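Actin-related protein 8 (Homo sapiens, PDB 4FO0) is a proposed core subunit of the INO80 chromatin-remodelling complex that binds ATP, has low basal ATPase activity and cannot polymerise. Local coordinates at residues S39-I44 with V136-L141; K68-E73 with G368-K373; S246-V251 with Y501-V506. All coordinates share one frame; numbering follows the deposited sequence.

In the fold
From the N terminus, strand 38-47 opens contact 1, which closes when 136-141 returns after 91 intervening residues. Before that happens, contact 2 opens at the start of helix 71-88, so contacts 1 and 2 cross. Contact 3 begins in strand 247-253, after contact 1 is complete; contact 2 closes at 368-373, before contact 3 closes at 501-506, so these two cross as well. Contact 1 belongs to the eight-stranded sheet and contact 3 to the six-stranded one, on opposite sides of the chain's centre. Contact 2 joins helix 71-88 to the loop before strand 375-377. The three centres lie 31 to 32 Å from one another.

Contact 1. Residues S39-I44 with V136-L141; sequences SIPHVI and VGEEAL
Pro41 and Val43 of the 39-44 segment pack against the turn at Gly137 and the short helix 138-141 that follows it. The setting is antiparallel pairing within a mixed sheet of the actin fold: strand 38-47 is interrupted by an inverse gamma turn centred on His42 and then pairs again, Ile44 facing Val136 as a non-hydrogen-bonded pair. Pro41 lies over the start of the helix. Its CB rests 3.9 Å from Leu141 CD1, CG reaches 3.6 Å from Glu138 N, and CD stays near the same nitrogen, so the ring sits against the backbone of the first helical turn. An alanine here, lacking CG and CD, would probably open a gap beside Glu138 N and leave Leu141 CD1 with less to pack on.

Leu141 splits its two methyl groups between neighbours. With CG opposite the carbonyl carbon (chi1 -64°), CD1 goes to Pro41, while CD2 meets Val43 CG1 at 4.1 Å. Val43 CG1 also approaches the Ala140 methyl and Gly137 O, because its chi1 of 60° places it between the backbone N and carbonyl carbon. Gly137, at the N-cap position, has a positive phi, and a CB there would run into Ile40 CG2. Away from 136-141, His42 turns to helix 170-187, where NE2 is hydrogen-bonded to Trp181, and strand 26-31, next to Ile40, leads back toward the ATP-binding Thr25.

Two backbone links fasten the turn. Gly137 CA makes a CA-H...O contact of 3.2 Å with Pro41 O, and Gly137 N donates to Val43 O at 3.0 Å in a nearly straight bond, approaching from a position tilted 32° out of the carbonyl plane.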
ATOM      1  N   SER A  39     -12.422  -5.306   1.677  1.00 26.45           N
ATOM      2  CA  SER A  39     -11.394  -4.466   1.084  1.00 42.54           C
ATOM      3  C   SER A  39     -12.073  -3.449   0.204  1.00 43.53           C
ATOM      4  O   SER A  39     -12.734  -3.802  -0.770  1.00 50.83           O
ATOM      5  CB  SER A  39     -10.417  -5.298   0.248  1.00 34.62           C
ATOM      6  OG  SER A  39      -9.415  -5.912   1.058  1.00 42.60           O
ATOM      7  N   ILE A  40     -11.925  -2.184   0.557  1.00 32.74           N
ATOM      8  CA  ILE A  40     -12.583  -1.113  -0.172  1.00 40.06           C
ATOM      9  C   ILE A  40     -11.565  -0.113  -0.684  1.00 29.44           C
ATOM     10  O   ILE A  40     -10.637   0.263   0.051  1.00 30.93           O
ATOM     11  CB  ILE A  40     -13.569  -0.355   0.749  1.00 51.28           C
ATOM     12  CG1 ILE A  40     -14.707  -1.276   1.166  1.00 53.67           C
ATOM     13  CG2 ILE A  40     -14.102   0.896   0.073  1.00 43.94           C
ATOM     14  CD1 ILE A  40     -14.275  -2.334   2.138  1.00 63.34           C
ATOM     15  N   PRO A  41     -11.728   0.321  -1.941  1.00 28.64           N
ATOM     16  CA  PRO A  41     -10.945   1.464  -2.447  1.00 30.82           C
ATOM     17  C   PRO A  41     -11.209   2.629  -1.524  1.00 30.94           C
ATOM     18  O   PRO A  41     -12.351   3.027  -1.340  1.00 34.85           O
ATOM     19  CB  PRO A  41     -11.548   1.743  -3.826  1.00 25.14           C
ATOM     20  CG  PRO A  41     -12.187   0.410  -4.227  1.00 25.57           C
ATOM     21  CD  PRO A  41     -12.648  -0.232  -2.947  1.00 22.08           C
ATOM     22  N   HIS A  42     -10.164   3.158  -0.920  1.00 31.56           N
ATOM     23  CA  HIS A  42     -10.335   4.150   0.119  1.00 27.27           C
ATOM     24  C   HIS A  42     -10.471   5.534  -0.509  1.00 35.78           C
ATOM     25  O   HIS A  42      -9.546   6.361  -0.465  1.00 35.14           O
ATOM     26  CB  HIS A  42      -9.137   4.078   1.043  1.00 32.12           C
ATOM     27  CG  HIS A  42      -9.334   4.808   2.319  1.00 35.77           C
ATOM     28  ND1 HIS A  42      -8.712   6.005   2.590  1.00 47.97           N
ATOM     29  CD2 HIS A  42     -10.105   4.526   3.391  1.00 36.31           C
ATOM     30  CE1 HIS A  42      -9.086   6.424   3.783  1.00 47.14           C
ATOM     31  NE2 HIS A  42      -9.925   5.539   4.292  1.00 32.89           N
ATOM     32  N   VAL A  43     -11.630   5.768  -1.113  1.00 29.26           N
ATOM     33  CA  VAL A  43     -11.853   6.923  -1.976  1.00 30.99           C
ATOM     34  C   VAL A  43     -13.324   7.329  -1.938  1.00 34.73           C
ATOM     35  O   VAL A  43     -14.201   6.508  -1.648  1.00 30.08           O
ATOM     36  CB  VAL A  43     -11.477   6.595  -3.431  1.00 37.75           C
ATOM     37  CG1 VAL A  43     -12.340   5.444  -3.940  1.00 32.58           C
ATOM     38  CG2 VAL A  43     -11.611   7.843  -4.343  1.00 27.75           C
ATOM     39  N   ILE A  44     -13.592   8.598  -2.225  1.00 23.51           N
ATOM     40  CA  ILE A  44     -14.954   9.103  -2.182  1.00 27.08           C
ATOM     41  C   ILE A  44     -15.180  10.137  -3.282  1.00 36.76           C
ATOM     42  O   ILE A  44     -14.325  10.985  -3.553  1.00 36.26           O
ATOM     43  CB  ILE A  44     -15.309   9.716  -0.799  1.00 33.30           C
ATOM     44  CG1 ILE A  44     -16.717  10.305  -0.829  1.00 32.77           C
ATOM     45  CG2 ILE A  44     -14.347  10.814  -0.425  1.00 33.13           C
ATOM     46  CD1 ILE A  44     -17.232  10.729   0.516  1.00 25.33           C
ATOM     47  N   VAL A 136     -18.939   6.061  -2.798  1.00 40.93           N
ATOM     48  CA  VAL A 136     -17.833   5.522  -2.037  1.00 41.36           C
ATOM     49  C   VAL A 136     -17.192   4.324  -2.703  1.00 35.93           C
ATOM     50  O   VAL A 136     -17.860   3.536  -3.358  1.00 40.59           O
ATOM     51  CB  VAL A 136     -18.297   5.127  -0.632  1.00 38.17           C
ATOM     52  CG1 VAL A 136     -17.160   4.458   0.142  1.00 34.03           C
ATOM     53  CG2 VAL A 136     -18.779   6.351   0.086  1.00 35.70           C
ATOM     54  N   GLY A 137     -15.883   4.201  -2.529  1.00 37.84           N
ATOM     55  CA  GLY A 137     -15.165   3.016  -2.958  1.00 35.38           C
ATOM     56  C   GLY A 137     -15.210   2.782  -4.450  1.00 40.09           C
ATOM     57  O   GLY A 137     -14.959   3.685  -5.257  1.00 33.30           O
ATOM     58  N   GLU A 138     -15.531   1.551  -4.821  1.00 38.96           N
ATOM     59  CA  GLU A 138     -15.583   1.172  -6.220  1.00 40.08           C
ATOM     60  C   GLU A 138     -16.616   1.981  -7.019  1.00 46.48           C
ATOM     61  O   GLU A 138     -16.387   2.320  -8.182  1.00 35.08           O
ATOM     62  CB  GLU A 138     -15.874  -0.313  -6.334  1.00 32.53           C
ATOM     63  CG  GLU A 138     -15.801  -0.826  -7.749  1.00 65.35           C
ATOM     64  CD  GLU A 138     -14.856  -1.995  -7.881  1.00 98.41           C
ATOM     65  OE1 GLU A 138     -14.941  -2.703  -8.912  1.00 91.23           O
ATOM     66  OE2 GLU A 138     -14.035  -2.201  -6.950  1.00 75.93           O
ATOM     67  N   GLU A 139     -17.751   2.295  -6.400  1.00 37.91           N
ATOM     68  CA  GLU A 139     -18.716   3.167  -7.055  1.00 41.68           C
ATOM     69  C   GLU A 139     -18.105   4.531  -7.370  1.00 37.82           C
ATOM     70  O   GLU A 139     -18.392   5.133  -8.405  1.00 33.49           O
ATOM     71  CB  GLU A 139     -19.969   3.335  -6.211  1.00 36.63           C
ATOM     72  CG  GLU A 139     -20.946   2.196  -6.345  1.00 51.85           C
ATOM     73  CD  GLU A 139     -22.286   2.514  -5.704  1.00 83.61           C
ATOM     74  OE1 GLU A 139     -23.290   1.854  -6.059  1.00 68.12           O
ATOM     75  OE2 GLU A 139     -22.330   3.428  -4.847  1.00 81.56           O
ATOM     76  N   ALA A 140     -17.257   5.013  -6.472  1.00 32.84           N
ATOM     77  CA  ALA A 140     -16.580   6.275  -6.692  1.00 27.84           C
ATOM     78  C   ALA A 140     -15.597   6.181  -7.864  1.00 36.48           C
ATOM     79  O   ALA A 140     -15.544   7.091  -8.696  1.00 36.69           O
ATOM     80  CB  ALA A 140     -15.895   6.739  -5.428  1.00 28.51           C
ATOM     81  N   LEU A 141     -14.849   5.078  -7.955  1.00 36.20           N
ATOM     82  CA  LEU A 141     -13.871   4.931  -9.031  1.00 37.20           C
ATOM     83  C   LEU A 141     -14.537   4.966 -10.397  1.00 40.41           C
ATOM     84  O   LEU A 141     -13.922   5.380 -11.381  1.00 41.04           O
ATOM     85  CB  LEU A 141     -13.087   3.631  -8.909  1.00 31.98           C
ATOM     86  CG  LEU A 141     -12.183   3.403  -7.702  1.00 42.18           C
ATOM     87  CD1 LEU A 141     -11.646   1.993  -7.739  1.00 30.10           C
ATOM     88  CD2 LEU A 141     -11.049   4.386  -7.692  1.00 31.20           C
TER

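Contact 2. Residues K68-E73 with G368-K373; sequences KPESNE and GIVGQK
Val370 is the main apolar element, pressed between Lys68, Glu70 and Ser71. The aliphatic part of Lys68, bent at chi2 (-60°), passes at a slant across Val370: its CG lies 3.5 Å from Val370 CB, its CB is close to the same atom, and its CE passes the carbonyl oxygen Val370 O. The two valine methyls divide the remaining neighbours. CG1, anti to the backbone N (chi1 178°), faces Glu70 OE1 at 3.8 Å, the two side chains meeting at about a right angle, whereas CG2 comes to 3.5 Å from Ser71 OG.

In the actin fold this joins the beginning of helix 71-88 and the residues before it with the irregular loop that runs from helix 353-359 to strand 375-377, an outermost strand of the six-stranded sheet. The loop is also held by a backbone hydrogen bond between Val370 and Gly65, just upstream of the 68-73 segment, and Ile369, turned the other way, packs on Arg63 and Leu66.

The polar interactions centre on Ser71. Its OG stands 2.9 Å from Gly368 O, but Gly65 O, a weak partner, also lies within reach of the single proton, so the donor's choice is left open. Lys68 N donates to the same hydroxyl only weakly, and Ser71 N returns a backbone bond to Lys68 O, closing a turn at 68-71. Gly368 sits opposite with a positive phi; a CB on it would point at Ser71 and collide with the carbonyl oxygen of that residue.

Within the loop, Gln372 folds back on Val370. Its NE2 donates to Val370 O at 3.1 Å along an almost straight N-H line, with the acceptor essentially in the amide plane.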
ATOM      1  N   LYS A  68      10.511  18.042 -12.809  1.00 50.73           N
ATOM      2  CA  LYS A  68      11.546  19.041 -12.617  1.00 56.84           C
ATOM      3  C   LYS A  68      12.553  18.923 -13.768  1.00 55.95           C
ATOM      4  O   LYS A  68      12.563  17.928 -14.490  1.00 52.50           O
ATOM      5  CB  LYS A  68      12.247  18.827 -11.279  1.00 50.39           C
ATOM      6  CG  LYS A  68      11.341  18.881 -10.086  1.00 46.38           C
ATOM      7  CD  LYS A  68      10.655  20.219  -9.982  1.00 54.21           C
ATOM      8  CE  LYS A  68       9.988  20.375  -8.625  1.00 57.66           C
ATOM      9  NZ  LYS A  68       9.585  21.784  -8.364  1.00 64.77           N
ATOM     10  N   PRO A  69      13.395  19.949 -13.953  1.00 62.85           N
ATOM     11  CA  PRO A  69      14.465  19.896 -14.959  1.00 57.00           C
ATOM     12  C   PRO A  69      15.368  18.669 -14.808  1.00 49.73           C
ATOM     13  O   PRO A  69      15.823  18.086 -15.797  1.00 53.05           O
ATOM     14  CB  PRO A  69      15.254  21.167 -14.674  1.00 48.77           C
ATOM     15  CG  PRO A  69      14.215  22.118 -14.144  1.00 51.13           C
ATOM     16  CD  PRO A  69      13.273  21.283 -13.337  1.00 49.34           C
ATOM     17  N   GLU A  70      15.611  18.263 -13.572  1.00 63.10           N
ATOM     18  CA  GLU A  70      16.505  17.136 -13.320  1.00 57.21           C
ATOM     19  C   GLU A  70      15.808  15.781 -13.433  1.00 46.76           C
ATOM     20  O   GLU A  70      16.472  14.752 -13.492  1.00 56.08           O
ATOM     21  CB  GLU A  70      17.161  17.270 -11.944  1.00 54.51           C
ATOM     22  CG  GLU A  70      17.836  18.622 -11.697  1.00 76.17           C
ATOM     23  CD  GLU A  70      16.919  19.662 -11.032  1.00 91.68           C
ATOM     24  OE1 GLU A  70      15.688  19.676 -11.284  1.00 67.66           O
ATOM     25  OE2 GLU A  70      17.446  20.477 -10.247  1.00106.44           O
ATOM     26  N   SER A  71      14.479  15.777 -13.478  1.00 45.54           N
ATOM     27  CA  SER A  71      13.730  14.527 -13.363  1.00 45.09           C
ATOM     28  C   SER A  71      14.117  13.516 -14.410  1.00 41.52           C
ATOM     29  O   SER A  71      14.240  12.328 -14.124  1.00 49.71           O
ATOM     30  CB  SER A  71      12.227  14.765 -13.425  1.00 35.09           C
ATOM     31  OG  SER A  71      11.763  15.320 -12.212  1.00 49.00           O
ATOM     32  N   ASN A  72      14.310  13.983 -15.631  1.00 45.12           N
ATOM     33  CA  ASN A  72      14.561  13.064 -16.716  1.00 37.81           C
ATOM     34  C   ASN A  72      15.938  12.427 -16.622  1.00 47.60           C
ATOM     35  O   ASN A  72      16.077  11.216 -16.789  1.00 46.72           O
ATOM     36  CB  ASN A  72      14.364  13.746 -18.059  1.00 54.45           C
ATOM     37  CG  ASN A  72      14.005  12.767 -19.135  1.00 82.23           C
ATOM     38  OD1 ASN A  72      12.825  12.511 -19.380  1.00 98.01           O
ATOM     39  ND2 ASN A  72      15.020  12.176 -19.768  1.00 59.00           N
ATOM     40  N   GLU A  73      16.951  13.242 -16.339  1.00 50.49           N
ATOM     41  CA  GLU A  73      18.298  12.728 -16.131  1.00 45.29           C
ATOM     42  C   GLU A  73      18.371  11.746 -14.964  1.00 47.76           C
ATOM     43  O   GLU A  73      18.971  10.680 -15.086  1.00 40.95           O
ATOM     44  CB  GLU A  73      19.280  13.865 -15.897  1.00 45.24           C
ATOM     45  CG  GLU A  73      20.640  13.383 -15.429  1.00 79.77           C
ATOM     46  CD  GLU A  73      21.777  14.279 -15.890  1.00100.77           C
ATOM     47  OE1 GLU A  73      21.537  15.497 -16.073  1.00 86.98           O
ATOM     48  OE2 GLU A  73      22.906  13.756 -16.075  1.00 78.77           O
ATOM     49  N   GLY A 368      12.491   9.302 -10.797  1.00 42.96           N
ATOM     50  CA  GLY A 368      12.705  10.664 -11.253  1.00 34.11           C
ATOM     51  C   GLY A 368      11.997  11.711 -10.414  1.00 42.31           C
ATOM     52  O   GLY A 368      11.621  12.756 -10.924  1.00 43.72           O
ATOM     53  N   ILE A 369      11.805  11.431  -9.127  1.00 40.77           N
ATOM     54  CA  ILE A 369      11.156  12.383  -8.235  1.00 37.87           C
ATOM     55  C   ILE A 369      12.189  13.360  -7.692  1.00 40.78           C
ATOM     56  O   ILE A 369      13.193  12.960  -7.113  1.00 39.80           O
ATOM     57  CB  ILE A 369      10.429  11.678  -7.069  1.00 37.81           C
ATOM     58  CG1 ILE A 369       9.369  10.712  -7.611  1.00 39.94           C
ATOM     59  CG2 ILE A 369       9.769  12.691  -6.166  1.00 35.47           C
ATOM     60  CD1 ILE A 369       9.008   9.583  -6.635  1.00 30.67           C
ATOM     61  N   VAL A 370      11.944  14.646  -7.898  1.00 40.37           N
ATOM     62  CA  VAL A 370      12.920  15.663  -7.547  1.00 34.81           C
ATOM     63  C   VAL A 370      12.319  16.715  -6.629  1.00 44.65           C
ATOM     64  O   VAL A 370      11.218  17.232  -6.875  1.00 42.46           O
ATOM     65  CB  VAL A 370      13.477  16.352  -8.807  1.00 49.10           C
ATOM     66  CG1 VAL A 370      14.459  17.433  -8.438  1.00 32.55           C
ATOM     67  CG2 VAL A 370      14.145  15.328  -9.716  1.00 64.91           C
ATOM     68  N   GLY A 371      13.040  17.015  -5.556  1.00 35.20           N
ATOM     69  CA  GLY A 371      12.648  18.090  -4.668  1.00 29.94           C
ATOM     70  C   GLY A 371      11.641  17.736  -3.594  1.00 40.47           C
ATOM     71  O   GLY A 371      10.979  18.620  -3.062  1.00 51.98           O
ATOM     72  N   GLN A 372      11.525  16.457  -3.260  1.00 39.45           N
ATOM     73  CA  GLN A 372      10.572  16.039  -2.238  1.00 42.83           C
ATOM     74  C   GLN A 372      11.266  15.313  -1.112  1.00 39.44           C
ATOM     75  O   GLN A 372      12.324  14.704  -1.300  1.00 48.77           O
ATOM     76  CB  GLN A 372       9.521  15.122  -2.845  1.00 33.14           C
ATOM     77  CG  GLN A 372       9.153  15.535  -4.236  1.00 34.41           C
ATOM     78  CD  GLN A 372       8.328  16.792  -4.235  1.00 54.28           C
ATOM     79  OE1 GLN A 372       7.354  16.894  -3.491  1.00 50.45           O
ATOM     80  NE2 GLN A 372       8.719  17.768  -5.054  1.00 51.71           N
ATOM     81  N   LYS A 373      10.665  15.390   0.067  1.00 37.92           N
ATOM     82  CA  LYS A 373      11.093  14.576   1.194  1.00 52.38           C
ATOM     83  C   LYS A 373      10.732  13.134   0.850  1.00 40.07           C
ATOM     84  O   LYS A 373       9.571  12.823   0.603  1.00 50.82           O
ATOM     85  CB  LYS A 373      10.393  15.035   2.479  1.00 39.47           C
ATOM     86  CG  LYS A 373      10.877  14.353   3.753  1.00 54.12           C
ATOM     87  CD  LYS A 373      10.028  14.798   4.941  1.00 53.57           C
ATOM     88  CE  LYS A 373      10.303  13.973   6.185  1.00 63.29           C
ATOM     89  NZ  LYS A 373      11.746  13.956   6.519  1.00 72.19           N
TER

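Contact 3. Residues S246-V251 with Y501-V506; sequences SSTCIV and YSSILV
Thr248 and Ser503 each carry the hydroxyl trans to the backbone N (chi1 -178° and 178°), and these rotations bring Thr248 OG1 and Ser503 OG to 3.0 Å in a hydrogen bond that either could donate. They meet at the entry to a parallel strand pair, 247-251 beside 503-506, whose short axes diverge by 37°. The pair lies inside the six-stranded sheet of the actin fold, between strands 258-264 and 540-542, and the first strand runs on into the ATP-binding residues Asp252 to Asp255.

Three backbone hydrogen bonds stitch the strands in alternation: Cys249 N to Ser503 O (2.9 Å), Leu505 N to Cys249 O (2.7 Å) and Val251 N to Leu505 O (2.8 Å). CA-H...O contacts, such as Ile250 CA to Leu505 O at 3.5 Å, fill the intervals.

Side chains sort onto two faces. Ile250 and Leu505 lie side by side and point the same way, packed against helix 235-243. On the other face Val251 CG2 packs on Ile504 CG2 at 4.2 Å and Val506 CG2 touches Val251 CB, with helix 480-489 against Val251.

The backbone bonds would probably fix the strand register, and the Thr248-Ser503 pair gives the threonine hydroxyl at least one polar partner in a largely buried place.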
ATOM      1  N   SER A 246       7.486 -13.075  16.744  1.00 45.41           N
ATOM      2  CA  SER A 246       7.618 -12.151  17.868  1.00 52.07           C
ATOM      3  C   SER A 246       8.710 -11.102  17.628  1.00 52.62           C
ATOM      4  O   SER A 246       8.525  -9.927  17.947  1.00 54.68           O
ATOM      5  CB  SER A 246       7.872 -12.907  19.181  1.00 60.14           C
ATOM      6  OG  SER A 246       9.204 -13.400  19.253  1.00 77.61           O
ATOM      7  N   SER A 247       9.846 -11.536  17.084  1.00 38.54           N
ATOM      8  CA  SER A 247      10.939 -10.626  16.754  1.00 54.92           C
ATOM      9  C   SER A 247      11.271 -10.711  15.275  1.00 48.85           C
ATOM     10  O   SER A 247      11.447 -11.800  14.733  1.00 54.28           O
ATOM     11  CB  SER A 247      12.189 -10.924  17.587  1.00 52.65           C
ATOM     12  OG  SER A 247      12.096 -10.330  18.869  1.00 72.16           O
ATOM     13  N   THR A 248      11.375  -9.565  14.621  1.00 40.83           N
ATOM     14  CA  THR A 248      11.579  -9.573  13.183  1.00 43.22           C
ATOM     15  C   THR A 248      11.707  -8.161  12.655  1.00 46.47           C
ATOM     16  O   THR A 248      11.176  -7.213  13.238  1.00 41.62           O
ATOM     17  CB  THR A 248      10.387 -10.286  12.472  1.00 52.66           C
ATOM     18  OG1 THR A 248      10.606 -10.340  11.063  1.00 45.19           O
ATOM     19  CG2 THR A 248       9.077  -9.561  12.738  1.00 46.97           C
ATOM     20  N   CYS A 249      12.436  -8.018  11.560  1.00 45.92           N
ATOM     21  CA  CYS A 249      12.391  -6.782  10.800  1.00 42.39           C
ATOM     22  C   CYS A 249      11.146  -6.826   9.893  1.00 48.34           C
ATOM     23  O   CYS A 249      10.937  -7.800   9.157  1.00 39.35           O
ATOM     24  CB  CYS A 249      13.670  -6.623   9.985  1.00 42.01           C
ATOM     25  SG  CYS A 249      13.745  -5.120   8.984  1.00 54.15           S
ATOM     26  N   ILE A 250      10.306  -5.795   9.975  1.00 42.47           N
ATOM     27  CA  ILE A 250       9.080  -5.730   9.179  1.00 42.76           C
ATOM     28  C   ILE A 250       9.195  -4.701   8.081  1.00 48.82           C
ATOM     29  O   ILE A 250       9.624  -3.568   8.320  1.00 48.50           O
ATOM     30  CB  ILE A 250       7.875  -5.268   9.995  1.00 46.81           C
ATOM     31  CG1 ILE A 250       7.901  -5.904  11.364  1.00 42.28           C
ATOM     32  CG2 ILE A 250       6.566  -5.566   9.231  1.00 33.70           C
ATOM     33  CD1 ILE A 250       8.016  -7.405  11.291  1.00 75.40           C
ATOM     34  N   VAL A 251       8.767  -5.085   6.889  1.00 33.75           N
ATOM     35  CA  VAL A 251       8.738  -4.164   5.766  1.00 42.36           C
ATOM     36  C   VAL A 251       7.333  -4.171   5.210  1.00 42.86           C
ATOM     37  O   VAL A 251       6.846  -5.213   4.778  1.00 41.60           O
ATOM     38  CB  VAL A 251       9.698  -4.593   4.648  1.00 37.14           C
ATOM     39  CG1 VAL A 251       9.656  -3.584   3.534  1.00 39.35           C
ATOM     40  CG2 VAL A 251      11.109  -4.754   5.187  1.00 35.66           C
ATOM     41  N   TYR A 501      18.499  -9.665  11.239  1.00 59.04           N
ATOM     42  CA  TYR A 501      19.047 -10.147   9.968  1.00 49.82           C
ATOM     43  C   TYR A 501      18.473 -11.512   9.664  1.00 51.94           C
ATOM     44  O   TYR A 501      18.178 -11.820   8.514  1.00 63.97           O
ATOM     45  CB  TYR A 501      20.575 -10.263   9.978  1.00 41.54           C
ATOM     46  CG  TYR A 501      21.328  -8.959  10.034  1.00 43.18           C
ATOM     47  CD1 TYR A 501      21.385  -8.112   8.938  1.00 51.64           C
ATOM     48  CD2 TYR A 501      22.004  -8.582  11.186  1.00 63.25           C
ATOM     49  CE1 TYR A 501      22.085  -6.904   8.994  1.00 54.52           C
ATOM     50  CE2 TYR A 501      22.702  -7.386  11.256  1.00 55.00           C
ATOM     51  CZ  TYR A 501      22.742  -6.550  10.157  1.00 54.70           C
ATOM     52  OH  TYR A 501      23.439  -5.363  10.241  1.00 52.09           O
ATOM     53  N   SER A 502      18.215 -12.266  10.693  1.00 46.50           N
ATOM     54  CA  SER A 502      17.840 -13.629  10.528  1.00 61.04           C
ATOM     55  C   SER A 502      16.387 -13.751  10.126  1.00 56.79           C
ATOM     56  O   SER A 502      15.951 -14.764   9.659  1.00 56.65           O
ATOM     57  CB  SER A 502      18.146 -14.363  11.819  1.00 60.98           C
ATOM     58  OG  SER A 502      17.017 -15.009  12.330  1.00 59.26           O
ATOM     59  N   SER A 503      15.639 -12.691  10.316  1.00 56.51           N
ATOM     60  CA  SER A 503      14.211 -12.687  10.024  1.00 52.74           C
ATOM     61  C   SER A 503      13.710 -11.358   9.470  1.00 49.07           C
ATOM     62  O   SER A 503      13.531 -10.388  10.211  1.00 48.77           O
ATOM     63  CB  SER A 503      13.423 -13.042  11.286  1.00 39.92           C
ATOM     64  OG  SER A 503      12.029 -13.011  11.044  1.00 55.81           O
ATOM     65  N   ILE A 504      13.470 -11.326   8.167  1.00 44.71           N
ATOM     66  CA  ILE A 504      12.873 -10.149   7.531  1.00 45.97           C
ATOM     67  C   ILE A 504      11.496 -10.471   6.944  1.00 44.78           C
ATOM     68  O   ILE A 504      11.360 -11.242   5.988  1.00 39.29           O
ATOM     69  CB  ILE A 504      13.786  -9.577   6.452  1.00 30.80           C
ATOM     70  CG1 ILE A 504      15.137  -9.211   7.072  1.00 50.35           C
ATOM     71  CG2 ILE A 504      13.151  -8.364   5.821  1.00 44.17           C
ATOM     72  CD1 ILE A 504      16.327  -9.472   6.160  1.00 44.40           C
ATOM     73  N   LEU A 505      10.469  -9.891   7.546  1.00 42.35           N
ATOM     74  CA  LEU A 505       9.103 -10.134   7.112  1.00 37.06           C
ATOM     75  C   LEU A 505       8.663  -9.061   6.128  1.00 37.31           C
ATOM     76  O   LEU A 505       8.831  -7.861   6.380  1.00 37.10           O
ATOM     77  CB  LEU A 505       8.182 -10.134   8.314  1.00 28.56           C
ATOM     78  CG  LEU A 505       6.699 -10.258   8.021  1.00 42.19           C
ATOM     79  CD1 LEU A 505       6.439 -11.553   7.271  1.00 42.36           C
ATOM     80  CD2 LEU A 505       5.905 -10.166   9.326  1.00 26.45           C
ATOM     81  N   VAL A 506       8.123  -9.486   4.997  1.00 34.42           N
ATOM     82  CA  VAL A 506       7.644  -8.523   4.014  1.00 39.64           C
ATOM     83  C   VAL A 506       6.137  -8.581   3.802  1.00 42.07           C
ATOM     84  O   VAL A 506       5.563  -9.605   3.415  1.00 50.06           O
ATOM     85  CB  VAL A 506       8.374  -8.630   2.680  1.00 28.79           C
ATOM     86  CG1 VAL A 506       7.778  -7.632   1.697  1.00 27.72           C
ATOM     87  CG2 VAL A 506       9.841  -8.354   2.892  1.00 40.78           C
TER